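Local coordinates for protein NADH kinase POS5, mitochondrial (Saccharomyces cerevisiae, PDB 3AFO) that phosphorylates both NADH and NAD(+) with ATP, preferring NADH about twofold, and so supplies the cell with the reductant NADPH as an anti-oxidant factor, at residues T64-H67 with E72-V75; N39-V44 with K163-V168; Q87-P92 with H101-G106; I46-W51 with P79-E84. One frame throughout, in Å; residues are numbered along the deposited sequence.

Interaction 1. Residues T64-H67 with E72-V75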
loop_
_atom_site.group_PDB
_atom_site.type_symbol
_atom_site.label_atom_id
_atom_site.label_comp_id
_atom_site.label_asym_id
_atom_site.label_seq_id
_atom_site.Cartn_x
_atom_site.Cartn_y
_atom_site.Cartn_z
ATOM N N THR A 64 11.982 20.566 -42.428
ATOM C CA THR A 64 12.670 21.713 -43.042
ATOM C C THR A 64 14.167 21.678 -42.707
ATOM O O THR A 64 15.014 21.764 -43.606
ATOM C CB THR A 64 11.988 23.060 -42.648
ATOM O OG1 THR A 64 10.652 23.079 -43.163
ATOM C CG2 THR A 64 12.739 24.287 -43.205
ATOM N N HIS A 65 14.488 21.497 -41.426
ATOM C CA HIS A 65 15.872 21.350 -40.996
ATOM C C HIS A 65 16.615 20.186 -41.677
ATOM O O HIS A 65 17.752 20.350 -42.112
ATOM C CB HIS A 65 15.957 21.220 -39.470
ATOM C CG HIS A 65 17.325 20.882 -38.971
ATOM N ND1 HIS A 65 18.401 21.733 -39.112
ATOM C CD2 HIS A 65 17.792 19.789 -38.321
ATOM C CE1 HIS A 65 19.472 21.176 -38.575
ATOM N NE2 HIS A 65 19.128 19.998 -38.086
ATOM N N LEU A 66 15.985 19.017 -41.753
ATOM C CA LEU A 66 16.607 17.861 -42.405
ATOM C C LEU A 66 16.891 18.146 -43.885
ATOM O O LEU A 66 17.979 17.858 -44.391
ATOM C CB LEU A 66 15.727 16.612 -42.262
ATOM C CG LEU A 66 15.446 16.152 -40.821
ATOM C CD1 LEU A 66 14.522 14.950 -40.806
ATOM C CD2 LEU A 66 16.762 15.861 -40.086
ATOM N N HIS A 67 15.903 18.732 -44.557
ATOM C CA HIS A 67 16.012 19.045 -45.976
ATOM C C HIS A 67 17.033 20.133 -46.254
ATOM O O HIS A 67 17.677 20.119 -47.297
ATOM C CB HIS A 67 14.661 19.437 -46.552
ATOM C CG HIS A 67 13.734 18.282 -46.748
ATOM N ND1 HIS A 67 12.402 18.446 -47.046
ATOM C CD2 HIS A 67 13.944 16.945 -46.682
ATOM C CE1 HIS A 67 11.830 17.262 -47.171
ATOM N NE2 HIS A 67 12.744 16.333 -46.950
ATOM N N GLU A 72 21.299 13.924 -47.912
ATOM C CA GLU A 72 21.189 12.459 -48.001
ATOM C C GLU A 72 19.944 11.875 -47.299
ATOM O O GLU A 72 19.569 10.716 -47.538
ATOM C CB GLU A 72 22.475 11.794 -47.475
ATOM C CG GLU A 72 22.610 11.729 -45.933
ATOM C CD GLU A 72 23.215 12.986 -45.302
ATOM O OE1 GLU A 72 23.104 14.097 -45.876
ATOM O OE2 GLU A 72 23.808 12.854 -44.212
ATOM N N VAL A 73 19.299 12.682 -46.456
ATOM C CA VAL A 73 18.179 12.209 -45.631
ATOM C C VAL A 73 16.854 12.154 -46.383
ATOM O O VAL A 73 16.489 13.084 -47.100
ATOM C CB VAL A 73 18.053 13.029 -44.309
ATOM C CG1 VAL A 73 16.653 12.900 -43.688
ATOM C CG2 VAL A 73 19.117 12.585 -43.321
ATOM N N ASN A 74 16.142 11.045 -46.205
ATOM C CA ASN A 74 14.814 10.872 -46.769
ATOM C C ASN A 74 13.770 10.821 -45.672
ATOM O O ASN A 74 13.874 10.005 -44.755
ATOM C CB ASN A 74 14.761 9.601 -47.618
ATOM C CG ASN A 74 15.879 9.557 -48.656
ATOM O OD1 ASN A 74 16.031 10.483 -49.456
ATOM N ND2 ASN A 74 16.690 8.504 -48.612
ATOM N N VAL A 75 12.756 11.684 -45.795
ATOM C CA VAL A 75 11.695 11.837 -44.794
ATOM C C VAL A 75 10.484 10.967 -45.120
ATOM O O VAL A 75 9.883 11.076 -46.201
ATOM C CB VAL A 75 11.247 13.324 -44.664
ATOM C CG1 VAL A 75 9.920 13.449 -43.901
ATOM C CG2 VAL A 75 12.329 14.173 -44.017
HETATM O O HOH W 1 12.597 13.613 -47.927
#

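Interaction 2. Residues N39-V44 with K163-V168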
loop_
_atom_site.group_PDB
_atom_site.type_symbol
_atom_site.label_atom_id
_atom_site.label_comp_id
_atom_site.label_asym_id
_atom_site.label_seq_id
_atom_site.Cartn_x
_atom_site.Cartn_y
_atom_site.Cartn_z
ATOM N N ASN A 39 25.750 1.385 -42.300
ATOM C CA ASN A 39 25.417 2.227 -43.453
ATOM C C ASN A 39 24.972 3.581 -42.906
ATOM O O ASN A 39 24.284 3.623 -41.889
ATOM C CB ASN A 39 24.258 1.649 -44.287
ATOM C CG ASN A 39 24.271 0.129 -44.376
ATOM O OD1 ASN A 39 25.292 -0.519 -44.163
ATOM N ND2 ASN A 39 23.121 -0.443 -44.703
ATOM N N PRO A 40 25.353 4.691 -43.574
ATOM C CA PRO A 40 24.936 6.023 -43.107
ATOM C C PRO A 40 23.418 6.167 -42.921
ATOM O O PRO A 40 22.634 5.560 -43.654
ATOM C CB PRO A 40 25.437 6.955 -44.217
ATOM C CG PRO A 40 26.626 6.222 -44.811
ATOM C CD PRO A 40 26.216 4.773 -44.774
ATOM N N LEU A 41 23.019 6.952 -41.925
ATOM C CA LEU A 41 21.601 7.216 -41.661
ATOM C C LEU A 41 20.985 8.007 -42.812
ATOM O O LEU A 41 21.494 9.068 -43.171
ATOM C CB LEU A 41 21.453 8.002 -40.348
ATOM C CG LEU A 41 20.125 8.691 -40.023
ATOM C CD1 LEU A 41 18.991 7.686 -39.960
ATOM C CD2 LEU A 41 20.224 9.480 -38.724
ATOM N N GLN A 42 19.893 7.495 -43.373
ATOM C CA GLN A 42 19.196 8.172 -44.464
ATOM C C GLN A 42 17.675 8.268 -44.291
ATOM O O GLN A 42 17.116 9.360 -44.414
ATOM C CB GLN A 42 19.508 7.502 -45.809
ATOM C CG GLN A 42 20.899 7.777 -46.357
ATOM C CD GLN A 42 21.038 7.299 -47.793
ATOM O OE1 GLN A 42 21.048 6.096 -48.067
ATOM N NE2 GLN A 42 21.124 8.247 -48.722
ATOM N N ASN A 43 17.018 7.132 -44.031
ATOM C CA ASN A 43 15.558 7.057 -43.997
ATOM C C ASN A 43 14.997 7.352 -42.594
ATOM O O ASN A 43 15.057 6.503 -41.694
ATOM C CB ASN A 43 15.066 5.686 -44.458
ATOM C CG ASN A 43 15.522 5.323 -45.877
ATOM O OD1 ASN A 43 16.006 6.169 -46.647
ATOM N ND2 ASN A 43 15.357 4.049 -46.226
ATOM N N VAL A 44 14.459 8.550 -42.421
ATOM C CA VAL A 44 13.954 8.982 -41.121
ATOM C C VAL A 44 12.430 9.021 -41.139
ATOM O O VAL A 44 11.829 9.838 -41.836
ATOM C CB VAL A 44 14.541 10.361 -40.732
ATOM C CG1 VAL A 44 14.012 10.832 -39.362
ATOM C CG2 VAL A 44 16.079 10.296 -40.711
ATOM N N LYS A 163 20.954 19.939 -32.422
ATOM C CA LYS A 163 22.116 19.394 -31.720
ATOM C C LYS A 163 22.007 17.891 -31.429
ATOM O O LYS A 163 22.999 17.165 -31.521
ATOM C CB LYS A 163 22.357 20.179 -30.431
ATOM C CG LYS A 163 21.127 20.935 -29.932
ATOM C CD LYS A 163 20.713 22.039 -30.907
ATOM C CE LYS A 163 21.892 22.970 -31.189
ATOM N NZ LYS A 163 21.664 23.879 -32.340
ATOM N N VAL A 164 20.802 17.433 -31.090
ATOM C CA VAL A 164 20.560 16.015 -30.790
ATOM C C VAL A 164 20.622 15.174 -32.063
ATOM O O VAL A 164 21.331 14.169 -32.099
ATOM C CB VAL A 164 19.221 15.793 -30.026
ATOM C CG1 VAL A 164 18.923 14.304 -29.864
ATOM C CG2 VAL A 164 19.268 16.475 -28.653
ATOM N N PHE A 165 19.907 15.600 -33.106
ATOM C CA PHE A 165 19.960 14.895 -34.393
ATOM C C PHE A 165 21.390 14.802 -34.955
ATOM O O PHE A 165 21.783 13.752 -35.484
ATOM C CB PHE A 165 18.983 15.471 -35.431
ATOM C CG PHE A 165 18.915 14.655 -36.695
ATOM C CD1 PHE A 165 18.139 13.501 -36.753
ATOM C CD2 PHE A 165 19.666 15.018 -37.817
ATOM C CE1 PHE A 165 18.105 12.726 -37.900
ATOM C CE2 PHE A 165 19.637 14.248 -38.971
ATOM C CZ PHE A 165 18.852 13.104 -39.022
ATOM N N GLN A 166 22.138 15.898 -34.817
ATOM C CA GLN A 166 23.566 15.987 -35.167
ATOM C C GLN A 166 24.379 14.849 -34.525
ATOM O O GLN A 166 25.147 14.161 -35.197
ATOM C CB GLN A 166 24.116 17.353 -34.718
ATOM C CG GLN A 166 25.419 17.815 -35.384
ATOM C CD GLN A 166 25.781 19.254 -35.025
ATOM O OE1 GLN A 166 26.170 19.550 -33.889
ATOM N NE2 GLN A 166 25.659 20.153 -35.998
ATOM N N GLU A 167 24.183 14.651 -33.225
ATOM C CA GLU A 167 24.887 13.607 -32.456
ATOM C C GLU A 167 24.487 12.215 -32.918
ATOM O O GLU A 167 25.333 11.310 -33.016
ATOM C CB GLU A 167 24.626 13.754 -30.947
ATOM C CG GLU A 167 25.207 15.024 -30.312
ATOM C CD GLU A 167 26.683 15.252 -30.659
ATOM O OE1 GLU A 167 27.525 14.375 -30.362
ATOM O OE2 GLU A 167 27.002 16.314 -31.238
ATOM N N VAL A 168 23.197 12.053 -33.212
ATOM C CA VAL A 168 22.655 10.774 -33.625
ATOM C C VAL A 168 23.246 10.358 -34.975
ATOM O O VAL A 168 23.828 9.286 -35.081
ATOM C CB VAL A 168 21.106 10.782 -33.662
ATOM C CG1 VAL A 168 20.563 9.510 -34.328
ATOM C CG2 VAL A 168 20.523 10.942 -32.231
#

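Interaction 3. Residues Q87-P92 with H101-G106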
loop_
_atom_site.group_PDB
_atom_site.type_symbol
_atom_site.label_atom_id
_atom_site.label_comp_id
_atom_site.label_asym_id
_atom_site.label_seq_id
_atom_site.Cartn_x
_atom_site.Cartn_y
_atom_site.Cartn_z
ATOM N N GLN A 87 0.344 21.441 -47.338
ATOM C CA GLN A 87 0.063 22.884 -47.445
ATOM C C GLN A 87 0.895 23.752 -46.491
ATOM O O GLN A 87 0.937 24.971 -46.659
ATOM C CB GLN A 87 -1.432 23.211 -47.278
ATOM C CG GLN A 87 -2.337 22.678 -48.384
ATOM C CD GLN A 87 -3.318 23.715 -48.938
ATOM O OE1 GLN A 87 -3.818 24.578 -48.210
ATOM N NE2 GLN A 87 -3.597 23.625 -50.241
ATOM N N ASP A 88 1.551 23.137 -45.502
ATOM C CA ASP A 88 2.307 23.908 -44.488
ATOM C C ASP A 88 3.698 24.391 -44.912
ATOM O O ASP A 88 4.288 25.251 -44.243
ATOM C CB ASP A 88 2.446 23.137 -43.160
ATOM C CG ASP A 88 1.118 22.831 -42.497
ATOM O OD1 ASP A 88 0.060 23.275 -43.004
ATOM O OD2 ASP A 88 1.138 22.112 -41.466
ATOM N N PHE A 89 4.244 23.817 -45.982
ATOM C CA PHE A 89 5.550 24.251 -46.472
ATOM C C PHE A 89 5.336 25.418 -47.423
ATOM O O PHE A 89 4.614 25.298 -48.415
ATOM C CB PHE A 89 6.292 23.109 -47.159
ATOM C CG PHE A 89 6.670 21.987 -46.229
ATOM C CD1 PHE A 89 7.956 21.920 -45.691
ATOM C CD2 PHE A 89 5.742 21.006 -45.883
ATOM C CE1 PHE A 89 8.311 20.881 -44.830
ATOM C CE2 PHE A 89 6.090 19.959 -45.020
ATOM C CZ PHE A 89 7.376 19.901 -44.500
ATOM N N LYS A 90 5.961 26.539 -47.101
ATOM C CA LYS A 90 5.688 27.806 -47.766
ATOM C C LYS A 90 6.793 28.256 -48.709
ATOM O O LYS A 90 6.773 29.385 -49.208
ATOM C CB LYS A 90 5.417 28.882 -46.712
ATOM C CG LYS A 90 4.209 28.588 -45.822
ATOM C CD LYS A 90 2.903 28.631 -46.610
ATOM C CE LYS A 90 1.716 28.315 -45.716
ATOM N NZ LYS A 90 0.449 28.489 -46.477
ATOM N N SER A 91 7.761 27.369 -48.940
ATOM C CA SER A 91 8.863 27.620 -49.863
ATOM C C SER A 91 9.493 26.290 -50.279
ATOM O O SER A 91 9.402 25.311 -49.543
ATOM C CB SER A 91 9.920 28.526 -49.217
ATOM O OG SER A 91 10.354 27.989 -47.984
ATOM N N PRO A 92 10.125 26.249 -51.465
ATOM C CA PRO A 92 10.831 25.036 -51.870
ATOM C C PRO A 92 12.251 25.071 -51.305
ATOM O O PRO A 92 12.601 26.021 -50.610
ATOM C CB PRO A 92 10.869 25.172 -53.388
ATOM C CG PRO A 92 11.069 26.639 -53.587
ATOM C CD PRO A 92 10.262 27.313 -52.480
ATOM N N HIS A 101 10.021 20.148 -51.404
ATOM C CA HIS A 101 10.162 19.248 -50.270
ATOM C C HIS A 101 9.554 17.916 -50.665
ATOM O O HIS A 101 8.420 17.862 -51.120
ATOM C CB HIS A 101 9.440 19.816 -49.044
ATOM C CG HIS A 101 10.067 21.062 -48.507
ATOM N ND1 HIS A 101 11.115 21.039 -47.615
ATOM C CD2 HIS A 101 9.806 22.369 -48.751
ATOM C CE1 HIS A 101 11.473 22.279 -47.326
ATOM N NE2 HIS A 101 10.697 23.103 -48.008
ATOM N N ILE A 102 10.314 16.842 -50.505
ATOM C CA ILE A 102 9.798 15.513 -50.808
ATOM C C ILE A 102 9.438 14.783 -49.514
ATOM O O ILE A 102 10.233 14.733 -48.589
ATOM C CB ILE A 102 10.796 14.672 -51.641
ATOM C CG1 ILE A 102 11.154 15.404 -52.944
ATOM C CG2 ILE A 102 10.199 13.298 -51.934
ATOM C CD1 ILE A 102 12.368 14.835 -53.672
ATOM N N LEU A 103 8.222 14.257 -49.467
ATOM C CA LEU A 103 7.742 13.461 -48.353
ATOM C C LEU A 103 7.432 12.082 -48.890
ATOM O O LEU A 103 6.575 11.936 -49.759
ATOM C CB LEU A 103 6.458 14.064 -47.770
ATOM C CG LEU A 103 6.518 15.513 -47.266
ATOM C CD1 LEU A 103 5.150 15.926 -46.734
ATOM C CD2 LEU A 103 7.609 15.699 -46.203
ATOM N N TYR A 104 8.122 11.074 -48.372
ATOM C CA TYR A 104 7.836 9.690 -48.750
ATOM C C TYR A 104 6.794 9.080 -47.825
ATOM O O TYR A 104 6.830 9.290 -46.608
ATOM C CB TYR A 104 9.115 8.862 -48.759
ATOM C CG TYR A 104 10.134 9.394 -49.737
ATOM C CD1 TYR A 104 10.136 8.969 -51.069
ATOM C CD2 TYR A 104 11.082 10.325 -49.340
ATOM C CE1 TYR A 104 11.054 9.468 -51.978
ATOM C CE2 TYR A 104 12.002 10.828 -50.236
ATOM C CZ TYR A 104 11.980 10.392 -51.553
ATOM O OH TYR A 104 12.903 10.898 -52.431
ATOM N N THR A 105 5.857 8.345 -48.412
ATOM C CA THR A 105 4.784 7.723 -47.662
ATOM C C THR A 105 4.274 6.445 -48.328
ATOM O O THR A 105 4.553 6.184 -49.503
ATOM C CB THR A 105 3.606 8.704 -47.447
ATOM O OG1 THR A 105 2.779 8.204 -46.399
ATOM C CG2 THR A 105 2.760 8.870 -48.718
ATOM N N GLY A 106 3.520 5.661 -47.562
ATOM C CA GLY A 106 2.866 4.459 -48.067
ATOM C C GLY A 106 2.271 3.655 -46.921
ATOM O O GLY A 106 2.164 4.163 -45.804
HETATM O O HOH W 2 11.678 25.454 -47.162
#

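Interaction 4. Residues I46-W51 with P79-E84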
loop_
_atom_site.group_PDB
_atom_site.type_symbol
_atom_site.label_atom_id
_atom_site.label_comp_id
_atom_site.label_asym_id
_atom_site.label_seq_id
_atom_site.Cartn_x
_atom_site.Cartn_y
_atom_site.Cartn_z
ATOM N N ILE A 46 9.023 9.916 -39.275
ATOM C CA ILE A 46 8.603 10.879 -38.259
ATOM C C ILE A 46 7.117 10.746 -37.983
ATOM O O ILE A 46 6.296 10.771 -38.910
ATOM C CB ILE A 46 8.922 12.348 -38.662
ATOM C CG1 ILE A 46 10.355 12.473 -39.177
ATOM C CG2 ILE A 46 8.703 13.297 -37.471
ATOM C CD1 ILE A 46 10.604 13.739 -39.953
ATOM N N THR A 47 6.778 10.592 -36.705
ATOM C CA THR A 47 5.389 10.517 -36.270
ATOM C C THR A 47 5.122 11.619 -35.255
ATOM O O THR A 47 6.042 12.089 -34.584
ATOM C CB THR A 47 5.064 9.154 -35.621
ATOM O OG1 THR A 47 5.728 9.052 -34.355
ATOM C CG2 THR A 47 5.522 8.028 -36.503
ATOM N N LYS A 48 3.862 12.027 -35.146
ATOM C CA LYS A 48 3.493 13.081 -34.199
ATOM C C LYS A 48 2.175 12.781 -33.517
ATOM O O LYS A 48 1.358 12.020 -34.024
ATOM C CB LYS A 48 3.427 14.445 -34.892
ATOM C CG LYS A 48 2.322 14.577 -35.940
ATOM C CD LYS A 48 2.280 15.989 -36.512
ATOM C CE LYS A 48 1.283 16.100 -37.673
ATOM N NZ LYS A 48 -0.119 15.725 -37.290
ATOM N N LYS A 49 1.975 13.388 -32.357
ATOM C CA LYS A 49 0.694 13.299 -31.696
ATOM C C LYS A 49 -0.321 14.032 -32.574
ATOM O O LYS A 49 -0.109 15.195 -32.936
ATOM C CB LYS A 49 0.765 13.899 -30.292
ATOM C CG LYS A 49 -0.533 13.713 -29.502
ATOM C CD LYS A 49 -0.407 14.284 -28.112
ATOM C CE LYS A 49 -1.769 14.418 -27.471
ATOM N NZ LYS A 49 -1.682 15.451 -26.411
ATOM N N PRO A 50 -1.412 13.341 -32.947
ATOM C CA PRO A 50 -2.375 13.923 -33.875
ATOM C C PRO A 50 -3.181 15.064 -33.250
ATOM O O PRO A 50 -3.269 15.164 -32.021
ATOM C CB PRO A 50 -3.288 12.741 -34.226
ATOM C CG PRO A 50 -3.185 11.820 -33.068
ATOM C CD PRO A 50 -1.783 11.968 -32.548
ATOM N N TRP A 51 -3.731 15.922 -34.111
ATOM C CA TRP A 51 -4.624 17.021 -33.714
ATOM C C TRP A 51 -4.066 17.935 -32.627
ATOM O O TRP A 51 -4.809 18.425 -31.771
ATOM C CB TRP A 51 -6.005 16.478 -33.314
ATOM C CG TRP A 51 -6.650 15.696 -34.408
ATOM C CD1 TRP A 51 -7.017 16.164 -35.640
ATOM C CD2 TRP A 51 -7.003 14.307 -34.385
ATOM N NE1 TRP A 51 -7.577 15.153 -36.383
ATOM C CE2 TRP A 51 -7.584 14.002 -35.638
ATOM C CE3 TRP A 51 -6.887 13.289 -33.428
ATOM C CZ2 TRP A 51 -8.053 12.719 -35.959
ATOM C CZ3 TRP A 51 -7.351 12.012 -33.747
ATOM C CH2 TRP A 51 -7.926 11.740 -35.003
ATOM N N PRO A 79 0.557 8.456 -44.520
ATOM C CA PRO A 79 -0.171 8.993 -45.679
ATOM C C PRO A 79 -1.094 10.182 -45.377
ATOM O O PRO A 79 -1.089 11.169 -46.119
ATOM C CB PRO A 79 -0.987 7.790 -46.172
ATOM C CG PRO A 79 -0.206 6.611 -45.724
ATOM C CD PRO A 79 0.360 6.997 -44.394
ATOM N N ASP A 80 -1.868 10.095 -44.299
ATOM C CA ASP A 80 -2.775 11.179 -43.945
ATOM C C ASP A 80 -2.012 12.419 -43.464
ATOM O O ASP A 80 -2.437 13.546 -43.709
ATOM C CB ASP A 80 -3.856 10.722 -42.946
ATOM C CG ASP A 80 -3.283 10.093 -41.667
ATOM O OD1 ASP A 80 -2.074 9.779 -41.600
ATOM O OD2 ASP A 80 -4.076 9.900 -40.718
ATOM N N VAL A 81 -0.878 12.188 -42.806
ATOM C CA VAL A 81 0.007 13.248 -42.340
ATOM C C VAL A 81 0.668 13.987 -43.512
ATOM O O VAL A 81 0.721 15.220 -43.514
ATOM C CB VAL A 81 1.065 12.703 -41.358
ATOM C CG1 VAL A 81 2.213 13.674 -41.185
ATOM C CG2 VAL A 81 0.419 12.391 -40.000
ATOM N N ALA A 82 1.163 13.230 -44.497
ATOM C CA ALA A 82 1.724 13.804 -45.730
ATOM C C ALA A 82 0.756 14.806 -46.364
ATOM O O ALA A 82 1.132 15.948 -46.655
ATOM C CB ALA A 82 2.074 12.697 -46.726
ATOM N N GLU A 83 -0.488 14.372 -46.548
ATOM C CA GLU A 83 -1.553 15.224 -47.068
ATOM C C GLU A 83 -1.846 16.399 -46.137
ATOM O O GLU A 83 -2.017 17.532 -46.594
ATOM C CB GLU A 83 -2.828 14.408 -47.295
ATOM C CG GLU A 83 -2.956 13.788 -48.692
ATOM C CD GLU A 83 -4.347 13.193 -48.941
ATOM O OE1 GLU A 83 -4.858 12.480 -48.055
ATOM O OE2 GLU A 83 -4.938 13.446 -50.017
ATOM N N GLU A 84 -1.896 16.120 -44.833
ATOM C CA GLU A 84 -2.170 17.143 -43.830
ATOM C C GLU A 84 -1.142 18.273 -43.864
ATOM O O GLU A 84 -1.511 19.442 -43.877
ATOM C CB GLU A 84 -2.216 16.530 -42.425
ATOM C CG GLU A 84 -2.605 17.514 -41.329
ATOM C CD GLU A 84 -2.340 16.984 -39.930
ATOM O OE1 GLU A 84 -1.683 15.926 -39.800
ATOM O OE2 GLU A 84 -2.781 17.632 -38.957
HETATM O O HOH W 3 -3.280 15.742 -36.988
#

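Interaction 1. Residues T64-H67 with E72-V75
His-67 NE2 reaches Val-75 N through one water molecule, which lies 2.9 Å from the ring nitrogen NE2 of His-67 and 2.9 Å from the amide N of Val-75. The water accepts the amide hydrogen of Val-75. At the other end of the imidazole, His-67 ND1 is hydrogen-bonded to ND1 of His-101, so both ring nitrogens have partners and the rotation of the ring is fixed. The CG of His-67 stands anti to its carbonyl carbon (chi1 -75°), and this brings the ring alongside the strand, where NE2 also lies 3.7 Å from Val-75 CG2.

The segments lie near the end of helix 53-69 and run into the start of strand 74-76, the second half of a beta-alpha-beta unit that opens with strand 43-48. A short turn reverses the chain between them. The rest of the contact is apolar. Leu-66 CB rests 4.1 Å from Val-73 CG1, and one leucine methyl, CD1, faces two valine branches at once, 4.0 Å from CG2 of Val-75 and 4.1 Å from CG1 of Val-73. The side chains of Leu-66 and Val-75 meet at roughly a right angle. Beyond the two segments, Phe-165 of helix 161-169 packs on Leu-66, while Val-73 and Val-75 also touch Val-44 and Ile-46 of the neighbouring strand, respectively.

Interaction 2. Residues N39-V44 with K163-V168
Leu-41 is the first residue of the 39-44 segment to meet helix 161-169, just ahead of strand 43-48 in the five-stranded parallel sheet of the N-terminal alpha/beta domain. The contact is thus helix-on-sheet packing at the start of that strand, and it is entirely apolar and buried. Leu-41 and Phe-165 extend toward each other from opposite directions. A single leucine methyl does the work: CD2 lies 3.9 Å from Phe-165 CZ and 4.0 Å from CE1 of the same ring, touching the far end of the phenyl group. The same CD2 approaches CG1 of Val-168 more loosely, at 4.4 Å, so one branch bridges two residues on successive turns of the helix.

Further along, Gln-42 and Asn-43 turn to other partners. The side-chain amide of Gln-42 donates to Glu-72 O, and Asn-43 ND2 to Arg-114 O, which ties the start of the strand to the neighbouring segments. Val-44 turns back toward Phe-165. The phenyl ring gets there because its CG is anti to the backbone N (chi1 -173°), which brings CE1 and CZ up to Leu-41 and Val-44, and Tyr-70 meets it edge-to-face while Leu-117 of the next strand also touches it. Val-44 places its CG2 methyl at the ring edge, near the ring plane, 4.2 Å from Phe-165 CE1.

Interaction 3. Residues Q87-P92 with H101-G106
The imidazole of His-101 has Phe-89 over one face: CD1 of the phenyl ring stands 3.5 Å above the imidazole plane, over its centre. One face of the Phe-89 ring in turn carries His-101 CB, offset toward the rim. The ring planes are inclined at 37° with centroids 4.6 Å apart, so the pair is oblique. It is the CD1 side of the phenyl ring that leans onto the histidine, while CE2 on the other side lies 4.5 Å from Leu-103 CD1. At the edge of the imidazole, and in its plane, are Ser-91 O, 3.0 Å from His-101 NE2, and a water 2.7 Å from that nitrogen. This water is also hydrogen-bonded to Ser-91 OG at 3.0 Å.

The contact folds the loop that follows helix 79-86 back over the start of strand 101-105, which pairs in parallel with strand 8-12. Phe-89, with CG anti to its carbonyl carbon (chi1 -66°), passes between this strand and helix 53-69, where Val-60, Ile-63 and Thr-64 also touch it. ND1 of His-101 is hydrogen-bonded to His-67 ND1 on that helix, and the two imidazoles meet with their planes about 30° apart. An alanine in place of His-101 would keep CB over the phenyl ring but would probably open a gap beside Phe-89 CD1 and leave the water and His-67 ND1 each short of a partner. Pro-92 continues the loop, its carbonyl carbon 4.1 Å from His-101 NE2.

Interaction 4. Residues I46-W51 with P79-E84
Lys-48 NZ and Glu-84 OE1 form a salt bridge of 3.0 Å, with the ammonium group donating. The donor comes to the syn side of OE1, 26° out of the carboxylate plane. The two side chains approach from opposite directions: Glu-84 is extended from helix 79-86, with CG anti to its backbone N (chi1 -176°), whereas Lys-48 leaves the end of strand 43-48 and is extended beyond CG until it bends at its last torsion (chi4 58°), which turns NZ toward the acid.

The second carboxylate oxygen has a different partner. Glu-84 OE2 accepts a hydrogen bond from a water at 2.8 Å, and the same water accepts one from the backbone N of Trp-51 at 2.9 Å. A peptide N-H just beyond the strand is thereby satisfied through the acid on the helix. Arg-56 offers OE2 a further, weak and long ion pair. Beside the salt bridge, Val-81 CG2 lies 4.3 Å from Lys-48 NZ, an apolar flank to the charged pair. At the beginning of the helix Asp-80 OD1 takes a weak bond from Val-81 N.

A glutamine in place of Glu-84 removes the charge and would probably weaken the hold on the Lys-48 ammonium, leaving that group freer to turn. With both oxygens engaged, the carboxylate is restrained in its rotation, and at the protein surface its ion pair is probably partly screened by solvent.

Overall arrangement
The four contacts lie in the N-terminal domain. Interactions 1, 2 and 4 involve adjacent strands 43-48 and 74-76 of its parallel sheet, while interaction 3 uses strand 101-105, paired with strand 8-12. Strand 43-48 serves both 2 and 4, whose centres are about 21 Å apart. Centre to centre, interaction 1 lies about 10 Å from interaction 2 and about 11 Å from interaction 3, and touches both; 2 and 3 do not meet. Interactions 1 and 3 also touch interaction 4. Along the chain, the loop closed by interaction 2 encloses the others; interaction 1 is nested within interaction 4, and interaction 3 follows both. Together they hold helices 53-69, 79-86 and 161-169 on the strands of this NAD kinase family domain.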